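Local coordinates for protein probable 3-hydroxybutyryl-CoA dehydrogenase (Escherichia coli, PDB 3MOG) that catalyses the NAD-dependent oxidation of 3-hydroxyadipyl-CoA to 3-oxoadipyl-CoA, a step in the breakdown of phenylacetate, at residues E22-Q30 with E171-Q179; I344-I354 with I369-V379. All blocks are in the same frame, centred on the assembly; numbering follows the deposited sequence.

Contact 1 of 2, residues E22-Q30 with E171-Q179; sequences EVAASHGHQ and ELTLSWGKQ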
# COMPACT_ATOMS: atom_id res chain seq x y z
N GLU C 22 -27.10 -18.66 -27.41
CA GLU C 22 -26.83 -18.99 -28.81
C GLU C 22 -25.85 -20.16 -28.96
O GLU C 22 -26.10 -21.07 -29.75
CB GLU C 22 -26.31 -17.77 -29.55
CG GLU C 22 -26.01 -18.00 -31.04
CD GLU C 22 -25.38 -16.79 -31.71
OE1 GLU C 22 -24.63 -16.98 -32.68
OE2 GLU C 22 -25.62 -15.64 -31.26
N VAL C 23 -24.78 -20.15 -28.16
CA VAL C 23 -23.77 -21.22 -28.17
C VAL C 23 -24.37 -22.54 -27.73
O VAL C 23 -24.19 -23.56 -28.41
CB VAL C 23 -22.56 -20.88 -27.27
CG1 VAL C 23 -21.62 -22.08 -27.12
CG2 VAL C 23 -21.81 -19.67 -27.83
N ALA C 24 -25.07 -22.52 -26.61
CA ALA C 24 -25.69 -23.72 -26.06
C ALA C 24 -26.74 -24.31 -27.02
O ALA C 24 -26.69 -25.50 -27.31
CB ALA C 24 -26.26 -23.48 -24.65
N ALA C 25 -27.64 -23.47 -27.54
CA ALA C 25 -28.67 -23.95 -28.48
C ALA C 25 -28.11 -24.40 -29.82
O ALA C 25 -28.62 -25.35 -30.41
CB ALA C 25 -29.74 -22.89 -28.70
N SER C 26 -27.05 -23.74 -30.30
CA SER C 26 -26.44 -24.11 -31.58
C SER C 26 -25.74 -25.47 -31.54
O SER C 26 -25.37 -26.01 -32.57
CB SER C 26 -25.50 -23.01 -32.12
OG SER C 26 -24.20 -23.09 -31.57
N HIS C 27 -25.59 -26.03 -30.33
CA HIS C 27 -24.94 -27.31 -30.12
C HIS C 27 -25.88 -28.40 -29.59
O HIS C 27 -25.42 -29.41 -29.04
CB HIS C 27 -23.71 -27.14 -29.21
CG HIS C 27 -22.55 -26.45 -29.87
ND1 HIS C 27 -22.36 -25.09 -29.80
CD2 HIS C 27 -21.53 -26.94 -30.62
CE1 HIS C 27 -21.28 -24.76 -30.48
NE2 HIS C 27 -20.75 -25.87 -30.98
N GLY C 28 -27.18 -28.20 -29.76
CA GLY C 28 -28.16 -29.27 -29.51
C GLY C 28 -28.86 -29.23 -28.17
O GLY C 28 -29.62 -30.14 -27.84
N HIS C 29 -28.61 -28.18 -27.39
CA HIS C 29 -29.25 -28.06 -26.09
C HIS C 29 -30.53 -27.25 -26.14
O HIS C 29 -30.59 -26.19 -26.76
CB HIS C 29 -28.29 -27.46 -25.06
CG HIS C 29 -27.06 -28.28 -24.85
ND1 HIS C 29 -26.96 -29.24 -23.87
CD2 HIS C 29 -25.88 -28.31 -25.53
CE1 HIS C 29 -25.78 -29.81 -23.93
NE2 HIS C 29 -25.10 -29.28 -24.93
N GLN C 30 -31.55 -27.77 -25.46
CA GLN C 30 -32.73 -27.01 -25.13
C GLN C 30 -32.29 -25.91 -24.15
O GLN C 30 -31.67 -26.20 -23.12
CB GLN C 30 -33.79 -27.94 -24.52
CG GLN C 30 -35.07 -27.26 -24.07
CD GLN C 30 -36.31 -28.00 -24.55
OE1 GLN C 30 -37.18 -28.37 -23.75
NE2 GLN C 30 -36.40 -28.21 -25.87
N GLU C 171 -15.49 -30.66 -20.24
CA GLU C 171 -15.97 -31.55 -21.30
C GLU C 171 -17.11 -30.92 -22.10
O GLU C 171 -17.14 -30.99 -23.33
CB GLU C 171 -16.42 -32.90 -20.75
CG GLU C 171 -16.68 -33.92 -21.85
CD GLU C 171 -16.87 -35.34 -21.35
OE1 GLU C 171 -17.58 -35.54 -20.34
OE2 GLU C 171 -16.30 -36.26 -21.98
N LEU C 172 -18.04 -30.27 -21.39
CA LEU C 172 -19.18 -29.64 -22.03
C LEU C 172 -18.78 -28.46 -22.94
O LEU C 172 -19.27 -28.37 -24.09
CB LEU C 172 -20.22 -29.23 -20.98
CG LEU C 172 -21.46 -28.49 -21.48
CD1 LEU C 172 -22.41 -29.42 -22.22
CD2 LEU C 172 -22.15 -27.87 -20.29
N THR C 173 -17.90 -27.57 -22.46
CA THR C 173 -17.44 -26.45 -23.29
C THR C 173 -16.55 -26.90 -24.45
O THR C 173 -16.58 -26.29 -25.53
CB THR C 173 -16.72 -25.34 -22.48
OG1 THR C 173 -15.63 -25.90 -21.75
CG2 THR C 173 -17.70 -24.68 -21.51
N LEU C 174 -15.77 -27.96 -24.23
CA LEU C 174 -15.10 -28.64 -25.35
C LEU C 174 -16.15 -28.99 -26.40
O LEU C 174 -16.04 -28.56 -27.54
CB LEU C 174 -14.33 -29.90 -24.88
CG LEU C 174 -12.90 -29.71 -24.34
CD1 LEU C 174 -12.32 -31.00 -23.76
CD2 LEU C 174 -11.95 -29.14 -25.40
N SER C 175 -17.21 -29.67 -25.98
CA SER C 175 -18.30 -30.02 -26.90
C SER C 175 -19.00 -28.81 -27.55
O SER C 175 -19.64 -28.97 -28.59
CB SER C 175 -19.30 -30.97 -26.23
OG SER C 175 -20.20 -30.28 -25.37
N TRP C 176 -18.88 -27.61 -26.96
CA TRP C 176 -19.40 -26.38 -27.60
C TRP C 176 -18.37 -25.69 -28.50
O TRP C 176 -18.58 -24.54 -28.95
CB TRP C 176 -19.95 -25.39 -26.56
CG TRP C 176 -21.12 -25.91 -25.77
CD1 TRP C 176 -21.83 -27.06 -25.99
CD2 TRP C 176 -21.75 -25.29 -24.63
NE1 TRP C 176 -22.82 -27.21 -25.06
CE2 TRP C 176 -22.81 -26.13 -24.22
CE3 TRP C 176 -21.51 -24.10 -23.91
CZ2 TRP C 176 -23.63 -25.83 -23.11
CZ3 TRP C 176 -22.33 -23.80 -22.82
CH2 TRP C 176 -23.37 -24.67 -22.43
N GLY C 177 -17.28 -26.40 -28.79
CA GLY C 177 -16.22 -25.88 -29.65
C GLY C 177 -15.39 -24.79 -28.97
O GLY C 177 -14.76 -23.97 -29.65
N LYS C 178 -15.43 -24.76 -27.64
CA LYS C 178 -14.65 -23.80 -26.86
C LYS C 178 -13.38 -24.46 -26.37
O LYS C 178 -13.16 -25.65 -26.57
CB LYS C 178 -15.45 -23.26 -25.66
CG LYS C 178 -16.73 -22.50 -26.00
CD LYS C 178 -16.52 -21.43 -27.05
CE LYS C 178 -17.83 -20.70 -27.36
NZ LYS C 178 -17.66 -19.68 -28.44
N GLN C 179 -12.55 -23.65 -25.72
CA GLN C 179 -11.35 -24.15 -25.07
C GLN C 179 -11.41 -23.75 -23.60
O GLN C 179 -11.19 -22.58 -23.27
CB GLN C 179 -10.10 -23.57 -25.74
CG GLN C 179 -8.79 -24.22 -25.29
CD GLN C 179 -8.80 -25.74 -25.45
OE1 GLN C 179 -9.04 -26.25 -26.54
NE2 GLN C 179 -8.55 -26.46 -24.36
O HOH W 1 -22.94 -30.44 -26.41
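W176 packs against V23 and A24 where two helices of the NAD-binding Rossmann domain, 15-26 and 163-175, come to their ends, and it carries most of this contact. The tight side is buried and largely apolar. A24 CB sits over one face of the indole, 4.1 Å from the centroid of its six-membered ring, while L172 from the tryptophan's own helix packs on the opposite face. An alanine suits a spot where a flat ring comes down close to the helix. With chi1 at 172°, V23 turns CG1 away from its own amide nitrogen and onto W176 CB, 3.7 Å away; its methyls also touch the aliphatic CE of K178, whose ammonium goes on to A147 O. L87 and I89 of strand 87-90 also touch the indole. At the indole edge the buried H29 brings NE2 to 3.1 Å from W176 NE1, the two rings steeply inclined, and its ND1 is held by Q6 O. From H29 NE2 a water leads out to S175 OG, to which it donates, 2.9 Å from each.

The solvent side, with H27 and S175, is looser. The exposed H27 ring lies across the backbone of W176, with W176 CA 3.6 Å from the ring centroid and almost on its normal. H27 ND1 donates to V23 O at 2.8 Å with a nearly straight angle of 169°, in the plane of the ring, which fixes the ring's rotation. G177, at positive phi, closes helix 163-175 in a Schellman motif. Because the bond to Q6 O needs a proton on ND1, H29 is probably either the neutral ND1-H tautomer or the doubly protonated cation.

Contact 2 of 2, residues I344-I354 with I369-V379; sequences IDKMAGKVVTI and IYYLQQQGKTV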
# COMPACT_ATOMS: atom_id res chain seq x y z
N ILE C 344 18.25 0.19 -28.24
CA ILE C 344 17.17 -0.28 -29.10
C ILE C 344 16.23 -1.25 -28.37
O ILE C 344 16.64 -2.03 -27.51
CB ILE C 344 17.72 -0.91 -30.43
CG1 ILE C 344 16.60 -1.41 -31.32
CG2 ILE C 344 18.69 -2.05 -30.16
CD1 ILE C 344 17.08 -1.96 -32.65
N ASP C 345 14.96 -1.15 -28.73
CA ASP C 345 13.88 -1.93 -28.17
C ASP C 345 13.22 -2.62 -29.34
O ASP C 345 12.45 -2.01 -30.08
CB ASP C 345 12.89 -0.94 -27.54
CG ASP C 345 11.77 -1.61 -26.80
OD1 ASP C 345 10.67 -1.02 -26.76
OD2 ASP C 345 11.98 -2.71 -26.24
N LYS C 346 13.53 -3.90 -29.53
CA LYS C 346 13.02 -4.62 -30.70
C LYS C 346 12.67 -6.06 -30.42
O LYS C 346 13.29 -6.69 -29.55
CB LYS C 346 14.02 -4.56 -31.87
CG LYS C 346 15.37 -5.24 -31.62
CD LYS C 346 16.06 -5.67 -32.91
CE LYS C 346 17.52 -6.09 -32.64
NZ LYS C 346 18.21 -6.67 -33.83
N MET C 347 11.66 -6.57 -31.12
CA MET C 347 11.45 -8.02 -31.23
C MET C 347 11.47 -8.45 -32.70
O MET C 347 12.45 -8.16 -33.39
CB MET C 347 10.21 -8.50 -30.46
CG MET C 347 10.44 -8.48 -28.93
SD MET C 347 9.06 -9.08 -27.94
CE MET C 347 9.74 -8.86 -26.31
N ALA C 348 10.43 -9.12 -33.20
CA ALA C 348 10.47 -9.66 -34.57
C ALA C 348 9.90 -8.70 -35.61
O ALA C 348 10.36 -8.68 -36.76
CB ALA C 348 9.76 -11.00 -34.65
N GLY C 349 8.91 -7.91 -35.20
CA GLY C 349 8.24 -6.97 -36.09
C GLY C 349 9.13 -5.87 -36.65
O GLY C 349 10.25 -5.67 -36.18
N LYS C 350 8.64 -5.18 -37.67
CA LYS C 350 9.44 -4.18 -38.36
C LYS C 350 9.59 -2.88 -37.58
O LYS C 350 10.58 -2.18 -37.70
CB LYS C 350 8.88 -3.91 -39.76
CG LYS C 350 9.35 -4.94 -40.78
CD LYS C 350 8.19 -5.50 -41.59
CE LYS C 350 8.58 -6.83 -42.22
NZ LYS C 350 7.39 -7.59 -42.70
N VAL C 351 8.60 -2.57 -36.75
CA VAL C 351 8.67 -1.36 -35.94
C VAL C 351 9.62 -1.56 -34.76
O VAL C 351 9.53 -2.54 -34.03
CB VAL C 351 7.28 -0.87 -35.53
CG1 VAL C 351 7.35 0.11 -34.37
CG2 VAL C 351 6.61 -0.21 -36.74
N VAL C 352 10.56 -0.63 -34.64
CA VAL C 352 11.64 -0.67 -33.67
C VAL C 352 11.70 0.70 -32.97
O VAL C 352 11.62 1.74 -33.65
CB VAL C 352 12.96 -0.97 -34.44
CG1 VAL C 352 14.16 -0.34 -33.80
CG2 VAL C 352 13.16 -2.46 -34.62
N THR C 353 11.79 0.74 -31.64
CA THR C 353 12.07 2.03 -30.98
C THR C 353 13.52 2.17 -30.52
O THR C 353 14.18 1.18 -30.21
CB THR C 353 11.04 2.48 -29.87
OG1 THR C 353 11.22 1.72 -28.67
CG2 THR C 353 9.61 2.35 -30.34
N ILE C 354 14.01 3.41 -30.52
CA ILE C 354 15.40 3.69 -30.15
C ILE C 354 15.48 4.94 -29.28
O ILE C 354 14.58 5.76 -29.28
CB ILE C 354 16.36 3.88 -31.39
CG1 ILE C 354 16.07 5.21 -32.11
CG2 ILE C 354 16.29 2.68 -32.36
CD1 ILE C 354 17.26 5.76 -32.87
N ILE C 369 20.87 4.86 -36.90
CA ILE C 369 19.56 4.92 -37.56
C ILE C 369 19.67 4.35 -38.99
O ILE C 369 18.80 3.57 -39.41
CB ILE C 369 18.96 6.36 -37.58
CG1 ILE C 369 18.66 6.84 -36.16
CG2 ILE C 369 17.68 6.44 -38.44
CD1 ILE C 369 18.26 8.31 -36.04
N TYR C 370 20.74 4.74 -39.69
CA TYR C 370 21.01 4.27 -41.05
C TYR C 370 21.11 2.74 -41.07
O TYR C 370 20.41 2.09 -41.84
CB TYR C 370 22.29 4.90 -41.64
CG TYR C 370 22.66 4.35 -43.02
CD1 TYR C 370 22.05 4.83 -44.18
CD2 TYR C 370 23.60 3.32 -43.15
CE1 TYR C 370 22.37 4.31 -45.44
CE2 TYR C 370 23.92 2.78 -44.39
CZ TYR C 370 23.31 3.28 -45.54
OH TYR C 370 23.64 2.75 -46.77
N TYR C 371 21.99 2.20 -40.23
CA TYR C 371 22.19 0.76 -40.13
C TYR C 371 20.89 -0.02 -39.98
O TYR C 371 20.70 -1.05 -40.63
CB TYR C 371 23.13 0.42 -38.96
CG TYR C 371 23.21 -1.06 -38.67
CD1 TYR C 371 22.60 -1.61 -37.53
CD2 TYR C 371 23.88 -1.92 -39.55
CE1 TYR C 371 22.67 -2.97 -37.27
CE2 TYR C 371 23.95 -3.28 -39.30
CZ TYR C 371 23.35 -3.81 -38.16
OH TYR C 371 23.42 -5.16 -37.92
N LEU C 372 20.00 0.49 -39.13
CA LEU C 372 18.73 -0.16 -38.84
C LEU C 372 17.78 -0.13 -40.02
O LEU C 372 17.15 -1.15 -40.34
CB LEU C 372 18.07 0.47 -37.61
CG LEU C 372 18.75 0.19 -36.26
CD1 LEU C 372 18.16 1.07 -35.17
CD2 LEU C 372 18.64 -1.28 -35.91
N GLN C 373 17.70 1.03 -40.67
CA GLN C 373 16.83 1.25 -41.83
C GLN C 373 17.20 0.34 -42.99
O GLN C 373 16.33 -0.16 -43.70
CB GLN C 373 16.90 2.71 -42.29
CG GLN C 373 16.10 3.69 -41.44
CD GLN C 373 16.39 5.13 -41.80
OE1 GLN C 373 17.44 5.45 -42.37
NE2 GLN C 373 15.47 6.02 -41.46
N GLN C 374 18.50 0.09 -43.14
CA GLN C 374 19.02 -0.78 -44.19
C GLN C 374 18.73 -2.27 -43.91
O GLN C 374 19.09 -3.13 -44.72
CB GLN C 374 20.52 -0.52 -44.39
CG GLN C 374 20.98 -0.58 -45.86
CD GLN C 374 20.28 0.43 -46.76
OE1 GLN C 374 20.12 1.61 -46.40
NE2 GLN C 374 19.86 -0.01 -47.94
N GLN C 375 18.09 -2.55 -42.78
CA GLN C 375 17.70 -3.90 -42.40
C GLN C 375 16.19 -4.10 -42.44
O GLN C 375 15.68 -5.13 -41.99
CB GLN C 375 18.25 -4.27 -41.02
CG GLN C 375 19.76 -4.23 -40.92
CD GLN C 375 20.29 -5.06 -39.78
OE1 GLN C 375 19.80 -5.00 -38.65
NE2 GLN C 375 21.32 -5.86 -40.07
N GLY C 376 15.48 -3.12 -42.99
CA GLY C 376 14.03 -3.24 -43.19
C GLY C 376 13.19 -2.59 -42.11
O GLY C 376 11.97 -2.48 -42.24
N LYS C 377 13.84 -2.15 -41.04
CA LYS C 377 13.11 -1.68 -39.88
C LYS C 377 12.65 -0.24 -40.00
O LYS C 377 13.33 0.59 -40.62
CB LYS C 377 13.94 -1.92 -38.61
CG LYS C 377 13.87 -3.38 -38.18
CD LYS C 377 15.20 -3.90 -37.65
CE LYS C 377 15.18 -5.42 -37.61
NZ LYS C 377 16.53 -6.00 -37.33
N THR C 378 11.47 0.03 -39.44
CA THR C 378 10.98 1.39 -39.23
C THR C 378 11.46 1.85 -37.86
O THR C 378 11.09 1.28 -36.83
CB THR C 378 9.44 1.46 -39.25
OG1 THR C 378 8.92 0.83 -40.42
CG2 THR C 378 8.98 2.91 -39.20
N VAL C 379 12.30 2.89 -37.86
CA VAL C 379 12.90 3.42 -36.64
C VAL C 379 12.09 4.57 -36.06
O VAL C 379 11.96 5.62 -36.68
CB VAL C 379 14.34 3.93 -36.92
CG1 VAL C 379 15.01 4.39 -35.63
CG2 VAL C 379 15.16 2.85 -37.58
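A right-handed beta-alpha-beta crossover, strand 351-356, helix 362-373 and strand 378-381, forms this edge of the reduced Rossmann-fold domain. Its two strands are parallel neighbours, V351 bridging T378 and V352 bridging V379. T378 N donates to K350 O at 3.0 Å from above the carbonyl plane, and V352 N to T378 O, also at 3.0 Å but nearly in line with the carbonyl.

Branched aliphatic residues suit the layer between sheet and helix. In I354, chi1 of 72° sets CG1 between backbone N and carbonyl carbon and carries CD1 beyond it to I369 CG1 and V379 CG1. The other branch, CG2, meets L372 CD1 at 3.7 Å. Shortened to an alanine here, the side chain would lose CG1, CG2 and CD1, which is likely to leave a gap between L372, I369 and V379. I344, one strand further in, meets L372 tip to tip.

G376 follows the helix at a positive phi that favours glycine and turns the chain into K377. Beside the turn, V352 CG2 rests on K377 CG, 3.7 Å away. K346 also touches E324, which may offset the likely repulsion between K377 NZ and K346 NZ, 3.9 Å apart.

How the contacts relate
Contacts 1 and 2 follow one another along the chain and lie on opposite sides of its centre, their own centres 45 Å apart and their nearest atoms about 24 Å apart, so neither touches the other. Contact 1 belongs to the N-terminal NAD-binding domain, where helix 15-26 follows strand 8-11 and a glycine-rich turn (G12, G14, G17) consistent with a dinucleotide-binding loop. The 22-30 segment is at the far end of that helix from the turn. Contact 2 belongs to the reduced Rossmann-fold domain. One joins two helix ends beside a sheet; the other pairs adjacent strands and their connecting helix. Both lie within a single subunit of the trimer, and no other chain touches either.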